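Local coordinates for endoglucanase, glycoside hydrolase family 5 protein (Cytophaga hutchinsonii, PDB 5IHS), which probably cleaves internal beta-1,4-glucosidic bonds of cellulose, as a periplasmic TIM-barrel endoglucanase, at residues W74-W79 / K116-I121; T247-C252 / K314-D319; T82-A87 / M107-A112; Y269-L272 / K276-Y279. All blocks are in the same frame, centred on the assembly; numbering follows the deposited sequence. Where two conformers were deposited one is given.

All four contacts belong to one TIM barrel of eight parallel strands ringed by helices. Along the chain contact 3 is nested in the loop closed by contact 1, and contact 4 in that closed by contact 2; the first pair comes before the second. Contacts 1 and 3 have centres about 8 Å apart and reach the neighbouring strands 119-125 and 83-89 respectively, whereas the centres of contacts 2 and 4 are about 12 Å apart and are joined by tyrosine hydroxyls. Contacts 3 and 4 lie on opposite sides of the chain's centre. The salt bridges D78-R317 and R85-E248, the second across the barrel interior, tie the N-terminal and C-terminal parts of the chain together.

Contact 1 (W74-W79 / K116-I121); sequences WLRDDW and KGIYVI
R76 reaches from its helix to the backbone carbonyl of K116, with NH1 donating to O at 2.9 Å and an N-H...O angle of 152°. The oxygen lies close to the guanidinium plane, as a directed N-H bond requires. The side chain of K116 crosses that of R76 at about a right angle, and its CD methylene rides 3.5 Å above one face of the guanidinium. The lysine chain is bent at three torsions, which carries NZ to 6.0 Å from R76 NH2: its apolar stem does the touching while the like charges stay apart. I118 covers the aliphatic part of the arginine, with CG2 at 3.9 Å from R76 CG.

The carbonyl that R76 uses stands at the end of helix 99-116, where G117, with phi at 71°, makes the turn of a Schellman motif; glycine suits this conformation because it has no CB to clash. In the TIM barrel this turn passes the chain from the outer helix into strand 119-125, while R76 belongs to the preceding outer helix, 69-77.

One shell further out, D77 holds the guanidinium from its other side. NE and NH2 of R76 both bond D77 OD1, at 2.8 and 2.9 Å, a side-on salt bridge that fixes the rotation of the group and would partly balance its charge. Beyond G117, the carbonyl of I118 is bonded by N152, and Y119 joins T82 and V84 through backbone bonds.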
loop_
_atom_site.group_PDB
_atom_site.type_symbol
_atom_site.label_atom_id
_atom_site.label_comp_id
_atom_site.label_asym_id
_atom_site.label_seq_id
_atom_site.Cartn_x
_atom_site.Cartn_y
_atom_site.Cartn_z
ATOM N N TRP A 74 13.185 1.738 -11.790
ATOM C CA TRP A 74 13.229 3.193 -11.822
ATOM C C TRP A 74 12.672 3.783 -10.534
ATOM O O TRP A 74 13.201 4.774 -10.012
ATOM C CB TRP A 74 12.461 3.703 -13.053
ATOM C CG TRP A 74 12.558 5.180 -13.240
ATOM C CD1 TRP A 74 11.586 6.099 -13.006
ATOM C CD2 TRP A 74 13.712 5.921 -13.667
ATOM N NE1 TRP A 74 12.052 7.364 -13.271
ATOM C CE2 TRP A 74 13.356 7.284 -13.673
ATOM C CE3 TRP A 74 15.011 5.562 -14.050
ATOM C CZ2 TRP A 74 14.242 8.289 -14.049
ATOM C CZ3 TRP A 74 15.890 6.568 -14.428
ATOM C CH2 TRP A 74 15.504 7.907 -14.421
ATOM N N LEU A 75 11.596 3.198 -10.007
ATOM C CA LEU A 75 11.064 3.671 -8.731
ATOM C C LEU A 75 12.089 3.525 -7.610
ATOM O O LEU A 75 12.192 4.397 -6.746
ATOM C CB LEU A 75 9.765 2.942 -8.385
ATOM C CG LEU A 75 8.566 3.308 -9.260
ATOM C CD1 LEU A 75 7.391 2.413 -8.916
ATOM C CD2 LEU A 75 8.187 4.773 -9.091
ATOM N N ARG A 76 12.856 2.434 -7.593
ATOM C CA ARG A 76 13.914 2.301 -6.594
ATOM C C ARG A 76 15.039 3.299 -6.848
ATOM O O ARG A 76 15.471 4.009 -5.934
ATOM C CB ARG A 76 14.483 0.884 -6.618
ATOM C CG ARG A 76 15.602 0.676 -5.591
ATOM C CD ARG A 76 16.330 -0.634 -5.805
ATOM N NE ARG A 76 17.132 -0.543 -7.012
ATOM C CZ ARG A 76 17.956 -1.482 -7.452
ATOM N NH1 ARG A 76 18.069 -2.636 -6.805
ATOM N NH2 ARG A 76 18.666 -1.252 -8.550
ATOM N N ASP A 77 15.555 3.339 -8.080
ATOM C CA ASP A 77 16.797 4.061 -8.341
ATOM C C ASP A 77 16.595 5.568 -8.398
ATOM O O ASP A 77 17.453 6.324 -7.932
ATOM C CB ASP A 77 17.408 3.635 -9.672
ATOM C CG ASP A 77 17.939 2.217 -9.671
ATOM O OD1 ASP A 77 18.095 1.605 -8.590
ATOM O OD2 ASP A 77 18.225 1.721 -10.784
ATOM N N ASP A 78 15.500 6.028 -8.997
ATOM C CA ASP A 78 15.264 7.456 -9.178
ATOM C C ASP A 78 14.303 8.034 -8.149
ATOM O O ASP A 78 14.516 9.150 -7.670
ATOM C CB ASP A 78 14.737 7.740 -10.590
ATOM C CG ASP A 78 14.565 9.222 -10.846
ATOM O OD1 ASP A 78 15.593 9.917 -10.976
ATOM O OD2 ASP A 78 13.407 9.690 -10.875
ATOM N N TRP A 79 13.232 7.322 -7.818
ATOM C CA TRP A 79 12.290 7.816 -6.826
ATOM C C TRP A 79 12.672 7.426 -5.398
ATOM O O TRP A 79 12.071 7.943 -4.456
ATOM C CB TRP A 79 10.859 7.336 -7.135
ATOM C CG TRP A 79 10.239 7.991 -8.343
ATOM C CD1 TRP A 79 10.783 8.107 -9.590
ATOM C CD2 TRP A 79 8.956 8.618 -8.409
ATOM N NE1 TRP A 79 9.923 8.770 -10.427
ATOM C CE2 TRP A 79 8.796 9.105 -9.722
ATOM C CE3 TRP A 79 7.940 8.836 -7.477
ATOM C CZ2 TRP A 79 7.660 9.800 -10.125
ATOM C CZ3 TRP A 79 6.815 9.528 -7.888
ATOM C CH2 TRP A 79 6.694 10.004 -9.193
ATOM N N LYS A 116 15.055 -6.491 -7.070
ATOM C CA LYS A 116 15.643 -5.187 -6.782
ATOM C C LYS A 116 15.774 -4.911 -5.289
ATOM O O LYS A 116 16.313 -3.866 -4.904
ATOM C CB LYS A 116 14.858 -4.070 -7.482
ATOM C CG LYS A 116 14.876 -4.165 -9.005
ATOM C CD LYS A 116 16.277 -4.130 -9.623
ATOM C CE LYS A 116 16.357 -4.966 -10.903
ATOM N NZ LYS A 116 15.130 -4.900 -11.737
ATOM N N GLY A 117 15.341 -5.838 -4.443
ATOM C CA GLY A 117 15.535 -5.712 -3.015
ATOM C C GLY A 117 14.711 -4.659 -2.309
ATOM O O GLY A 117 15.197 -4.081 -1.333
ATOM N N ILE A 118 13.468 -4.422 -2.741
ATOM C CA ILE A 118 12.549 -3.543 -2.026
ATOM C C ILE A 118 11.311 -4.341 -1.619
ATOM O O ILE A 118 11.073 -5.454 -2.091
ATOM C CB ILE A 118 12.198 -2.255 -2.803
ATOM C CG1 ILE A 118 11.392 -2.536 -4.074
ATOM C CG2 ILE A 118 13.474 -1.475 -3.121
ATOM C CD1 ILE A 118 10.796 -1.292 -4.708
ATOM N N TYR A 119 10.521 -3.757 -0.725
ATOM C CA TYR A 119 9.298 -4.398 -0.262
ATOM C C TYR A 119 8.181 -4.200 -1.288
ATOM O O TYR A 119 8.219 -3.279 -2.115
ATOM C CB TYR A 119 8.903 -3.875 1.130
ATOM C CG TYR A 119 9.931 -4.251 2.190
ATOM C CD1 TYR A 119 9.885 -5.495 2.811
ATOM C CD2 TYR A 119 10.964 -3.390 2.535
ATOM C CE1 TYR A 119 10.838 -5.865 3.742
ATOM C CE2 TYR A 119 11.916 -3.745 3.467
ATOM C CZ TYR A 119 11.861 -4.980 4.062
ATOM O OH TYR A 119 12.857 -5.301 4.969
ATOM N N VAL A 120 7.175 -5.072 -1.233
ATOM C CA VAL A 120 6.077 -5.030 -2.191
ATOM C C VAL A 120 4.779 -5.384 -1.483
ATOM O O VAL A 120 4.721 -6.374 -0.739
ATOM C CB VAL A 120 6.330 -5.937 -3.417
ATOM C CG1 VAL A 120 6.586 -7.379 -3.016
ATOM C CG2 VAL A 120 5.174 -5.840 -4.412
ATOM N N ILE A 121 3.747 -4.575 -1.721
ATOM C CA ILE A 121 2.405 -4.821 -1.207
ATOM C C ILE A 121 1.572 -5.467 -2.303
ATOM O O ILE A 121 1.425 -4.904 -3.392
ATOM C CB ILE A 121 1.740 -3.522 -0.741
ATOM C CG1 ILE A 121 2.543 -2.849 0.372
ATOM C CG2 ILE A 121 0.315 -3.800 -0.278
ATOM C CD1 ILE A 121 2.149 -1.413 0.615
#

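Contact 2 (T247-C252 / K314-D319); sequences TEYGTC and KLVRDD
Y249 meets V316 head-on: the two side chains come from opposite directions, and OH of the tyrosine lies 3.8 Å from CG1 and 3.9 Å from CG2 of the valine, touching both branches. Y249 ends strand 244-249, the seventh strand of the barrel and the one that in family 5 enzymes carries the catalytic nucleophile; V316 is on the long C-terminal helix 311-329. A tyrosine suits this place because its ring spans the gap between strand and helix, and its hydroxyl, beside the valine, is hydrogen-bonded to Y269 OH.

After Y249 the chain leaves the strand, and past G250 T251 turns its CB toward the helix. With chi1 at 60°, CG2 stands opposite the carbonyl carbon and packs 3.7 Å from V316 CG2, more loosely against L315 CD2 at 4.3 Å. The other branch, OG1, bonds S312 OG just ahead of the helical segment. A threonine thus serves two needs, a methyl for the valine and a hydroxyl for the serine.

Between these two segments the attraction is dispersion among methyls and a tyrosine oxygen; the buried hydroxyls are satisfied by residues outside them, which implies a contact governed by shape rather than by bond direction.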
loop_
_atom_site.group_PDB
_atom_site.type_symbol
_atom_site.label_atom_id
_atom_site.label_comp_id
_atom_site.label_asym_id
_atom_site.label_seq_id
_atom_site.Cartn_x
_atom_site.Cartn_y
_atom_site.Cartn_z
ATOM N N THR A 247 -1.512 2.555 3.107
ATOM C CA THR A 247 -1.196 1.896 1.849
ATOM C C THR A 247 -1.574 2.742 0.652
ATOM O O THR A 247 -1.161 2.410 -0.462
ATOM C CB THR A 247 -1.847 0.512 1.743
ATOM O OG1 THR A 247 -3.261 0.677 1.791
ATOM C CG2 THR A 247 -1.375 -0.437 2.857
ATOM N N GLU A 248 -2.337 3.816 0.857
ATOM C CA GLU A 248 -2.699 4.712 -0.228
ATOM C C GLU A 248 -3.002 6.091 0.338
ATOM O O GLU A 248 -3.796 6.223 1.285
ATOM C CB GLU A 248 -3.936 4.183 -0.961
ATOM C CG GLU A 248 -4.194 4.853 -2.278
ATOM C CD GLU A 248 -5.509 4.407 -2.896
ATOM O OE1 GLU A 248 -5.684 3.181 -3.124
ATOM O OE2 GLU A 248 -6.362 5.295 -3.140
ATOM N N TYR A 249 -2.416 7.121 -0.267
ATOM C CA TYR A 249 -2.821 8.493 0.018
ATOM C C TYR A 249 -2.641 9.300 -1.256
ATOM O O TYR A 249 -1.822 8.972 -2.115
ATOM C CB TYR A 249 -2.021 9.135 1.188
ATOM C CG TYR A 249 -0.611 9.496 0.784
ATOM C CD1 TYR A 249 0.396 8.540 0.801
ATOM C CD2 TYR A 249 -0.279 10.784 0.366
ATOM C CE1 TYR A 249 1.687 8.841 0.385
ATOM C CE2 TYR A 249 1.009 11.094 -0.055
ATOM C CZ TYR A 249 1.986 10.117 -0.053
ATOM O OH TYR A 249 3.242 10.445 -0.494
ATOM N N GLY A 250 -3.393 10.389 -1.362
ATOM C CA GLY A 250 -3.225 11.340 -2.432
ATOM C C GLY A 250 -2.683 12.678 -1.947
ATOM O O GLY A 250 -2.409 12.887 -0.771
ATOM N N THR A 251 -2.553 13.598 -2.900
ATOM C CA THR A 251 -2.179 14.981 -2.611
ATOM C C THR A 251 -3.339 15.949 -2.843
ATOM O O THR A 251 -3.147 17.168 -2.751
ATOM C CB THR A 251 -1.011 15.401 -3.496
ATOM O OG1 THR A 251 -1.431 15.289 -4.861
ATOM C CG2 THR A 251 0.230 14.545 -3.239
ATOM N N CYS A 252 -4.529 15.441 -3.143
ATOM C CA CYS A 252 -5.620 16.248 -3.673
ATOM C C CYS A 252 -6.907 15.832 -2.972
ATOM O O CYS A 252 -6.897 15.165 -1.931
ATOM C CB CYS A 252 -5.666 16.081 -5.195
ATOM S SG CYS A 252 -5.834 14.393 -5.741
ATOM N N LYS A 314 5.856 15.388 -8.626
ATOM C CA LYS A 314 7.053 16.083 -8.161
ATOM C C LYS A 314 7.066 16.193 -6.645
ATOM O O LYS A 314 8.101 15.974 -6.006
ATOM C CB LYS A 314 7.137 17.480 -8.779
ATOM C CG LYS A 314 8.136 18.375 -8.065
ATOM C CD LYS A 314 8.296 19.724 -8.733
ATOM C CE LYS A 314 9.193 20.651 -7.911
ATOM N NZ LYS A 314 10.493 20.017 -7.565
ATOM N N LEU A 315 5.929 16.556 -6.048
ATOM C CA LEU A 315 5.858 16.701 -4.598
ATOM C C LEU A 315 6.220 15.391 -3.912
ATOM O O LEU A 315 7.036 15.350 -2.981
ATOM C CB LEU A 315 4.443 17.139 -4.213
ATOM C CG LEU A 315 4.199 17.432 -2.734
ATOM C CD1 LEU A 315 2.959 18.307 -2.609
ATOM C CD2 LEU A 315 4.015 16.167 -1.907
ATOM N N VAL A 316 5.608 14.299 -4.364
ATOM C CA VAL A 316 5.786 13.006 -3.715
ATOM C C VAL A 316 7.191 12.467 -3.946
ATOM O O VAL A 316 7.824 11.928 -3.028
ATOM C CB VAL A 316 4.696 12.058 -4.239
ATOM C CG1 VAL A 316 4.973 10.633 -3.873
ATOM C CG2 VAL A 316 3.334 12.550 -3.761
ATOM N N ARG A 317 7.689 12.581 -5.183
ATOM C CA ARG A 317 9.043 12.130 -5.491
ATOM C C ARG A 317 10.076 12.905 -4.688
ATOM O O ARG A 317 11.047 12.327 -4.175
ATOM C CB ARG A 317 9.321 12.263 -6.990
ATOM C CG ARG A 317 10.730 11.886 -7.392
ATOM C CD ARG A 317 10.909 12.002 -8.912
ATOM N NE ARG A 317 12.289 11.841 -9.345
ATOM C CZ ARG A 317 13.199 12.816 -9.365
ATOM N NH1 ARG A 317 12.903 14.049 -8.967
ATOM N NH2 ARG A 317 14.430 12.543 -9.760
ATOM N N ASP A 318 9.886 14.214 -4.545
ATOM C CA ASP A 318 10.834 14.992 -3.759
ATOM C C ASP A 318 10.856 14.522 -2.304
ATOM O O ASP A 318 11.931 14.428 -1.694
ATOM C CB ASP A 318 10.488 16.478 -3.828
ATOM C CG ASP A 318 10.842 17.136 -5.168
ATOM O OD1 ASP A 318 11.513 16.504 -6.020
ATOM O OD2 ASP A 318 10.461 18.327 -5.350
ATOM N N ASP A 319 9.682 14.227 -1.728
ATOM C CA ASP A 319 9.622 13.723 -0.353
ATOM C C ASP A 319 10.318 12.369 -0.228
ATOM O O ASP A 319 11.078 12.141 0.719
ATOM C CB ASP A 319 8.162 13.665 0.113
ATOM C CG ASP A 319 7.991 13.030 1.489
ATOM O OD1 ASP A 319 8.198 13.753 2.492
ATOM O OD2 ASP A 319 7.658 11.814 1.573
#

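Contact 3 (T82-A87 / M107-A112); sequences TVVRAA and MEVVNA
V109 turns its CB toward the strand, and its CG1 methyl is the atom that meets both V84 and A86. It lies 4.1 Å from V84 CG1 and 4.2 Å from A86 CB, so that one methyl serves two strand residues. The torsion explains this: V109 has CG1 turned opposite its own backbone N (chi1 171°), directing this branch toward the strand. The V84 side chain runs aslant to that of V109, and one branch of each valine makes the touch.

V84 and A86 are two apart on an extended strand, which puts both side chains on the same, outward side. Their sizes differ usefully: the backbones come closest at A86 and V109, with CA atoms 6.8 Å apart, and there a single methyl is enough, while V84 carries a branched side chain. R85 between them turns its CB away from the helix, and its guanidinium reaches E156 and E248 inside the barrel. The alternation puts V84 and A86 on the helix side and R85 in the barrel interior, as expected of a TIM-barrel strand.

The contact lies within the beta-alpha-beta crossover formed by strand 83-89, helix 99-116 and strand 119-125. From the preceding helix 69-77, L75 touches V84 and V72 touches V109, and Y67 in a loop packs on both A86 and V109. On the following side, V110 turns to I122 of strand 119-125 and to Y147 of helix 133-147.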
loop_
_atom_site.group_PDB
_atom_site.type_symbol
_atom_site.label_atom_id
_atom_site.label_comp_id
_atom_site.label_asym_id
_atom_site.label_seq_id
_atom_site.Cartn_x
_atom_site.Cartn_y
_atom_site.Cartn_z
ATOM N N THR A 82 11.172 2.546 -1.125
ATOM C CA THR A 82 11.502 1.342 -0.374
ATOM C C THR A 82 10.374 0.317 -0.390
ATOM O O THR A 82 10.566 -0.805 0.104
ATOM C CB THR A 82 11.916 1.687 1.054
ATOM O OG1 THR A 82 10.854 2.417 1.673
ATOM C CG2 THR A 82 13.205 2.503 1.073
ATOM N N VAL A 83 9.230 0.669 -0.986
ATOM C CA VAL A 83 8.097 -0.228 -1.155
ATOM C C VAL A 83 7.362 0.215 -2.418
ATOM O O VAL A 83 7.328 1.405 -2.759
ATOM C CB VAL A 83 7.184 -0.214 0.104
ATOM C CG1 VAL A 83 6.612 1.190 0.383
ATOM C CG2 VAL A 83 6.068 -1.245 0.005
ATOM N N VAL A 84 6.746 -0.755 -3.099
ATOM C CA VAL A 84 5.846 -0.515 -4.224
ATOM C C VAL A 84 4.589 -1.336 -3.981
ATOM O O VAL A 84 4.655 -2.447 -3.442
ATOM C CB VAL A 84 6.515 -0.867 -5.582
ATOM C CG1 VAL A 84 6.957 -2.328 -5.648
ATOM C CG2 VAL A 84 5.605 -0.537 -6.759
ATOM N N ARG A 85 3.440 -0.800 -4.391
ATOM C CA ARG A 85 2.142 -1.448 -4.196
ATOM C C ARG A 85 1.529 -1.831 -5.534
ATOM O O ARG A 85 1.369 -0.989 -6.423
ATOM C CB ARG A 85 1.216 -0.527 -3.407
ATOM C CG ARG A 85 -0.229 -0.979 -3.229
ATOM C CD ARG A 85 -0.902 0.002 -2.318
ATOM N NE ARG A 85 -2.273 -0.260 -1.892
ATOM C CZ ARG A 85 -3.351 0.439 -2.254
ATOM N NH1 ARG A 85 -3.328 1.327 -3.243
ATOM N NH2 ARG A 85 -4.484 0.221 -1.604
ATOM N N ALA A 86 1.189 -3.113 -5.667
ATOM C CA ALA A 86 0.525 -3.666 -6.844
ATOM C C ALA A 86 -0.971 -3.704 -6.544
ATOM O O ALA A 86 -1.417 -4.505 -5.719
ATOM C CB ALA A 86 1.064 -5.062 -7.143
ATOM N N ALA A 87 -1.737 -2.828 -7.202
ATOM C CA ALA A 87 -3.164 -2.626 -6.930
ATOM C C ALA A 87 -3.969 -3.477 -7.908
ATOM O O ALA A 87 -4.404 -3.008 -8.964
ATOM C CB ALA A 87 -3.519 -1.145 -7.042
ATOM N N MET A 107 2.396 -10.589 -10.123
ATOM C CA MET A 107 3.612 -11.370 -9.944
ATOM C C MET A 107 4.806 -10.727 -10.634
ATOM O O MET A 107 5.932 -10.833 -10.141
ATOM C CB MET A 107 3.402 -12.800 -10.430
ATOM C CG MET A 107 2.447 -13.581 -9.541
ATOM S SD MET A 107 2.357 -15.330 -9.902
ATOM C CE MET A 107 1.720 -15.288 -11.567
ATOM N N GLU A 108 4.595 -10.058 -11.765
ATOM C CA GLU A 108 5.710 -9.377 -12.402
ATOM C C GLU A 108 6.268 -8.293 -11.489
ATOM O O GLU A 108 7.489 -8.137 -11.368
ATOM C CB GLU A 108 5.269 -8.811 -13.746
ATOM C CG GLU A 108 6.410 -8.210 -14.559
ATOM C CD GLU A 108 7.463 -9.241 -15.039
ATOM O OE1 GLU A 108 7.233 -10.457 -14.893
ATOM O OE2 GLU A 108 8.530 -8.823 -15.558
ATOM N N VAL A 109 5.391 -7.543 -10.818
ATOM C CA VAL A 109 5.841 -6.504 -9.901
ATOM C C VAL A 109 6.497 -7.111 -8.664
ATOM O O VAL A 109 7.544 -6.639 -8.212
ATOM C CB VAL A 109 4.673 -5.557 -9.569
ATOM C CG1 VAL A 109 5.040 -4.592 -8.450
ATOM C CG2 VAL A 109 4.264 -4.797 -10.839
ATOM N N VAL A 110 5.881 -8.141 -8.083
ATOM C CA VAL A 110 6.484 -8.822 -6.938
ATOM C C VAL A 110 7.864 -9.353 -7.296
ATOM O O VAL A 110 8.831 -9.170 -6.543
ATOM C CB VAL A 110 5.562 -9.948 -6.430
ATOM C CG1 VAL A 110 6.273 -10.796 -5.380
ATOM C CG2 VAL A 110 4.267 -9.368 -5.876
ATOM N N ASN A 111 7.971 -10.027 -8.447
ATOM C CA ASN A 111 9.249 -10.597 -8.855
ATOM C C ASN A 111 10.303 -9.511 -9.001
ATOM O O ASN A 111 11.471 -9.703 -8.634
ATOM C CB ASN A 111 9.079 -11.360 -10.171
ATOM C CG ASN A 111 8.361 -12.689 -9.996
ATOM O OD1 ASN A 111 8.141 -13.147 -8.878
ATOM N ND2 ASN A 111 8.016 -13.329 -11.112
ATOM N N ALA A 112 9.915 -8.366 -9.558
ATOM C CA ALA A 112 10.858 -7.269 -9.725
ATOM C C ALA A 112 11.271 -6.689 -8.384
ATOM O O ALA A 112 12.440 -6.356 -8.182
ATOM C CB ALA A 112 10.245 -6.180 -10.600
#

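Contact 4 (Y269-L272 / K276-Y279); sequences YEFL and KISY
Y269 and Y279 bring their rings together near parallel but offset from one another, the planes 27° apart and the centroids 5.0 Å apart, so that they barely overlap. They flank a Schellman motif that ends helix 262-274 and turns the chain back toward strand 279-284, the last strand of the TIM barrel. CD1 of Y269 lies over one face of the Y279 ring, and the nearest carbons are the two CE1 atoms at 3.5 Å. L272 meets the Y279 ring obliquely, with CD1 3.6 Å from Y279 CD2. At the third ring, F271 CE2 is 4.2 Å from I277 CD1, which meets the ring obliquely.

K276 has positive phi and sits at the turn itself; its CB points away from the helix, which suits a lysine at an exposed corner. I277 and Y279, by contrast, both direct CB toward the helix, and apolar or aromatic side chains fit that buried surface.

L272 is the centre of the cluster. Its chi1 of -59° swings CG to the side away from its carbonyl carbon; from there the two methyls part, CD1 to Y279 and CD2 to I277 CG2 at 3.8 Å. The Y279 hydroxyl is bonded outside the two segments, to D319 of helix 311-329, and R53 NE also bonds Y279 OH; the partner of Y269 is Y249.

The turn is closed by the backbone bond from I277 N to L272 O, 2.9 Å long and nearly straight at 173°. K276 N is equally near that oxygen, but at too poor an angle for a bond; it bonds D273 O instead, completing the motif.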
loop_
_atom_site.group_PDB
_atom_site.type_symbol
_atom_site.label_atom_id
_atom_site.label_comp_id
_atom_site.label_asym_id
_atom_site.label_seq_id
_atom_site.Cartn_x
_atom_site.Cartn_y
_atom_site.Cartn_z
ATOM N N TYR A 269 2.457 14.364 6.270
ATOM C CA TYR A 269 3.795 13.784 6.377
ATOM C C TYR A 269 4.366 13.976 7.779
ATOM O O TYR A 269 5.014 13.073 8.322
ATOM C CB TYR A 269 4.744 14.393 5.352
ATOM C CG TYR A 269 4.548 14.013 3.901
ATOM C CD1 TYR A 269 4.090 12.755 3.508
ATOM C CD2 TYR A 269 4.890 14.917 2.913
ATOM C CE1 TYR A 269 3.954 12.433 2.167
ATOM C CE2 TYR A 269 4.773 14.602 1.577
ATOM C CZ TYR A 269 4.313 13.361 1.199
ATOM O OH TYR A 269 4.212 13.079 -0.151
ATOM N N GLU A 270 4.151 15.155 8.372
ATOM C CA GLU A 270 4.649 15.414 9.722
ATOM C C GLU A 270 4.068 14.412 10.715
ATOM O O GLU A 270 4.788 13.833 11.537
ATOM C CB GLU A 270 4.288 16.846 10.109
ATOM C CG GLU A 270 4.685 17.290 11.487
ATOM C CD GLU A 270 4.422 18.780 11.655
ATOM O OE1 GLU A 270 3.236 19.180 11.640
ATOM O OE2 GLU A 270 5.394 19.563 11.750
ATOM N N PHE A 271 2.757 14.192 10.643
ATOM C CA PHE A 271 2.088 13.238 11.526
ATOM C C PHE A 271 2.582 11.813 11.296
ATOM O O PHE A 271 2.889 11.084 12.247
ATOM C CB PHE A 271 0.582 13.335 11.283
ATOM C CG PHE A 271 -0.230 12.310 12.020
ATOM C CD1 PHE A 271 -0.545 12.484 13.357
ATOM C CD2 PHE A 271 -0.707 11.181 11.365
ATOM C CE1 PHE A 271 -1.300 11.538 14.035
ATOM C CE2 PHE A 271 -1.462 10.238 12.040
ATOM C CZ PHE A 271 -1.759 10.423 13.372
ATOM N N LEU A 272 2.655 11.398 10.030
ATOM C CA LEU A 272 3.060 10.031 9.730
ATOM C C LEU A 272 4.492 9.774 10.179
ATOM O O LEU A 272 4.789 8.727 10.765
ATOM C CB LEU A 272 2.896 9.735 8.241
ATOM C CG LEU A 272 1.464 9.902 7.715
ATOM C CD1 LEU A 272 1.442 9.820 6.201
ATOM C CD2 LEU A 272 0.520 8.868 8.334
ATOM N N LYS A 276 6.017 7.067 12.769
ATOM C CA LYS A 276 6.698 6.043 11.983
ATOM C C LYS A 276 5.706 5.172 11.203
ATOM O O LYS A 276 5.859 3.948 11.113
ATOM C CB LYS A 276 7.633 5.203 12.861
ATOM C CG LYS A 276 8.657 6.056 13.591
ATOM C CD LYS A 276 9.508 5.242 14.531
ATOM C CE LYS A 276 10.543 6.091 15.273
ATOM N NZ LYS A 276 10.122 7.471 15.614
ATOM N N ILE A 277 4.718 5.821 10.590
ATOM C CA ILE A 277 3.699 5.147 9.785
ATOM C C ILE A 277 4.140 5.141 8.325
ATOM O O ILE A 277 4.452 6.191 7.747
ATOM C CB ILE A 277 2.328 5.830 9.946
ATOM C CG1 ILE A 277 1.866 5.736 11.404
ATOM C CG2 ILE A 277 1.309 5.192 9.004
ATOM C CD1 ILE A 277 0.607 6.556 11.720
ATOM N N SER A 278 4.164 3.952 7.724
ATOM C CA SER A 278 4.559 3.811 6.332
ATOM C C SER A 278 3.482 4.371 5.404
ATOM O O SER A 278 2.287 4.362 5.727
ATOM C CB SER A 278 4.772 2.331 6.018
ATOM O OG SER A 278 5.879 1.774 6.721
ATOM N N TYR A 279 3.913 4.826 4.221
ATOM C CA TYR A 279 2.980 5.472 3.303
ATOM C C TYR A 279 3.331 5.268 1.831
ATOM O O TYR A 279 4.503 5.260 1.451
ATOM C CB TYR A 279 2.806 6.957 3.645
ATOM C CG TYR A 279 4.011 7.882 3.720
ATOM C CD1 TYR A 279 4.582 8.424 2.570
ATOM C CD2 TYR A 279 4.496 8.322 4.944
ATOM C CE1 TYR A 279 5.599 9.349 2.631
ATOM C CE2 TYR A 279 5.522 9.263 5.017
ATOM C CZ TYR A 279 6.059 9.781 3.856
ATOM O OH TYR A 279 7.071 10.725 3.962
#